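Local coordinates for protein probable hydrolase (Pseudomonas aeruginosa, PDB 7AL6) that is of unconfirmed function but has an alpha/beta hydrolase fold and is probably a hydrolase, perhaps a lipolytic one, at residues L17-F22 with V56-A61. Sequence-based numbering, arbitrary orientation.
Sequences LAAHLF and VALDFA
His20 and Ala57 pair antiparallel through two backbone hydrogen bonds. His20 N gives to Ala57 O at 2.9 Å, and Ala57 N gives to His20 O at 2.8 Å. A third bond, Asp59 N to Ala18 O, is nearly straight, with 167° at the hydrogen. Ala19 CA also makes a CH contact of 3.3 Å with Ala57 O.

On the face that carries Ala19, Leu21, Val56 and Leu58, methyl groups meet. Ala19 CB touches Val56 CG1 at 3.7 Å. Leu21 and Val56 lie side by side, CD2 against CG2. The first torsion of Leu58 (chi1 -172°) turns CG beside its carbonyl carbon, and from there CD1 meets Leu17 CD1 at 3.9 Å. Leu17 reaches across to it, the two side chains crossing at a slant. Val87 of helix 77-91 packs against both.

On the other face Ala57 CB sits at the edge of the Phe22 ring, in its plane, 3.8 Å from CE2. His20 CD2 lies over one face of that ring, toward the rim. Glu7 OE2 is hydrogen-bonded to His20 ND1. The buried Asp59 carboxylate is held by a salt bridge to Arg188 and by the backbone N atoms of Ala40 and His65.

The pairing joins the antiparallel N-terminal strands to the parallel part of the alpha/beta hydrolase sheet. Arg188 and the two amides would probably keep Asp59 ionised, and their bonds hold its side chain in place.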
# COMPACT_ATOMS: atom_id res chain seq x y z
N LEU A 17 -12.46 -6.13 -4.41
CA LEU A 17 -13.85 -5.71 -4.17
C LEU A 17 -14.67 -6.89 -3.69
O LEU A 17 -14.27 -8.00 -3.90
CB LEU A 17 -14.47 -5.16 -5.46
CG LEU A 17 -13.77 -3.99 -6.10
CD1 LEU A 17 -14.47 -3.61 -7.38
CD2 LEU A 17 -13.69 -2.81 -5.16
N ALA A 18 -15.74 -6.60 -2.99
CA ALA A 18 -16.69 -7.62 -2.56
C ALA A 18 -17.91 -7.60 -3.46
O ALA A 18 -18.31 -6.55 -3.98
CB ALA A 18 -17.11 -7.38 -1.11
N ALA A 19 -18.54 -8.77 -3.61
CA ALA A 19 -19.78 -8.86 -4.37
C ALA A 19 -20.65 -9.99 -3.84
O ALA A 19 -20.15 -11.01 -3.34
CB ALA A 19 -19.53 -9.13 -5.84
N HIS A 20 -21.97 -9.80 -3.95
CA HIS A 20 -22.95 -10.84 -3.71
C HIS A 20 -23.43 -11.36 -5.06
O HIS A 20 -23.72 -10.57 -5.97
CB HIS A 20 -24.14 -10.34 -2.88
CG HIS A 20 -24.94 -11.45 -2.27
ND1 HIS A 20 -24.59 -12.07 -1.09
CD2 HIS A 20 -26.04 -12.11 -2.72
CE1 HIS A 20 -25.45 -13.04 -0.82
NE2 HIS A 20 -26.33 -13.10 -1.80
N LEU A 21 -23.51 -12.67 -5.20
CA LEU A 21 -23.85 -13.34 -6.47
C LEU A 21 -25.31 -13.80 -6.46
O LEU A 21 -25.66 -14.52 -5.55
CB LEU A 21 -22.91 -14.52 -6.66
CG LEU A 21 -21.43 -14.19 -6.69
CD1 LEU A 21 -20.61 -15.44 -6.96
CD2 LEU A 21 -21.13 -13.12 -7.71
N PHE A 22 -26.11 -13.44 -7.45
CA PHE A 22 -27.51 -13.87 -7.54
C PHE A 22 -27.77 -14.56 -8.87
O PHE A 22 -27.17 -14.21 -9.86
CB PHE A 22 -28.48 -12.69 -7.52
CG PHE A 22 -28.50 -11.86 -6.27
CD1 PHE A 22 -29.29 -12.22 -5.21
CD2 PHE A 22 -27.75 -10.72 -6.18
CE1 PHE A 22 -29.33 -11.45 -4.07
CE2 PHE A 22 -27.78 -9.95 -5.04
CZ PHE A 22 -28.58 -10.32 -3.99
N VAL A 56 -24.18 -9.92 -10.44
CA VAL A 56 -23.04 -9.67 -9.56
C VAL A 56 -23.33 -8.32 -8.93
O VAL A 56 -23.20 -7.27 -9.58
CB VAL A 56 -21.72 -9.67 -10.34
CG1 VAL A 56 -20.55 -9.30 -9.42
CG2 VAL A 56 -21.48 -11.03 -10.97
N ALA A 57 -23.79 -8.33 -7.68
CA ALA A 57 -24.12 -7.10 -6.96
C ALA A 57 -22.83 -6.68 -6.28
O ALA A 57 -22.46 -7.23 -5.23
CB ALA A 57 -25.25 -7.29 -5.96
N LEU A 58 -22.20 -5.68 -6.87
CA LEU A 58 -20.87 -5.24 -6.50
C LEU A 58 -20.91 -4.15 -5.46
O LEU A 58 -21.72 -3.22 -5.55
CB LEU A 58 -20.19 -4.71 -7.76
CG LEU A 58 -18.72 -4.36 -7.70
CD1 LEU A 58 -17.87 -5.60 -7.54
CD2 LEU A 58 -18.37 -3.58 -9.00
N ASP A 59 -20.01 -4.26 -4.50
CA ASP A 59 -19.76 -3.20 -3.53
C ASP A 59 -18.76 -2.30 -4.25
O ASP A 59 -17.74 -2.77 -4.65
CB ASP A 59 -19.21 -3.71 -2.20
CG ASP A 59 -20.28 -4.13 -1.21
OD1 ASP A 59 -21.37 -3.67 -1.34
OD2 ASP A 59 -19.99 -4.92 -0.37
N PHE A 60 -19.02 -1.02 -4.38
CA PHE A 60 -18.03 -0.08 -4.94
C PHE A 60 -16.89 0.03 -3.92
O PHE A 60 -17.10 -0.09 -2.72
CB PHE A 60 -18.62 1.31 -5.17
CG PHE A 60 -19.32 1.49 -6.49
CD1 PHE A 60 -18.75 1.04 -7.65
CD2 PHE A 60 -20.55 2.13 -6.55
CE1 PHE A 60 -19.39 1.21 -8.86
CE2 PHE A 60 -21.18 2.30 -7.77
CZ PHE A 60 -20.61 1.84 -8.92
N ALA A 61 -15.74 0.46 -4.39
CA ALA A 61 -14.57 0.76 -3.56
C ALA A 61 -14.98 1.76 -2.48
O ALA A 61 -15.70 2.70 -2.75
CB ALA A 61 -13.48 1.33 -4.42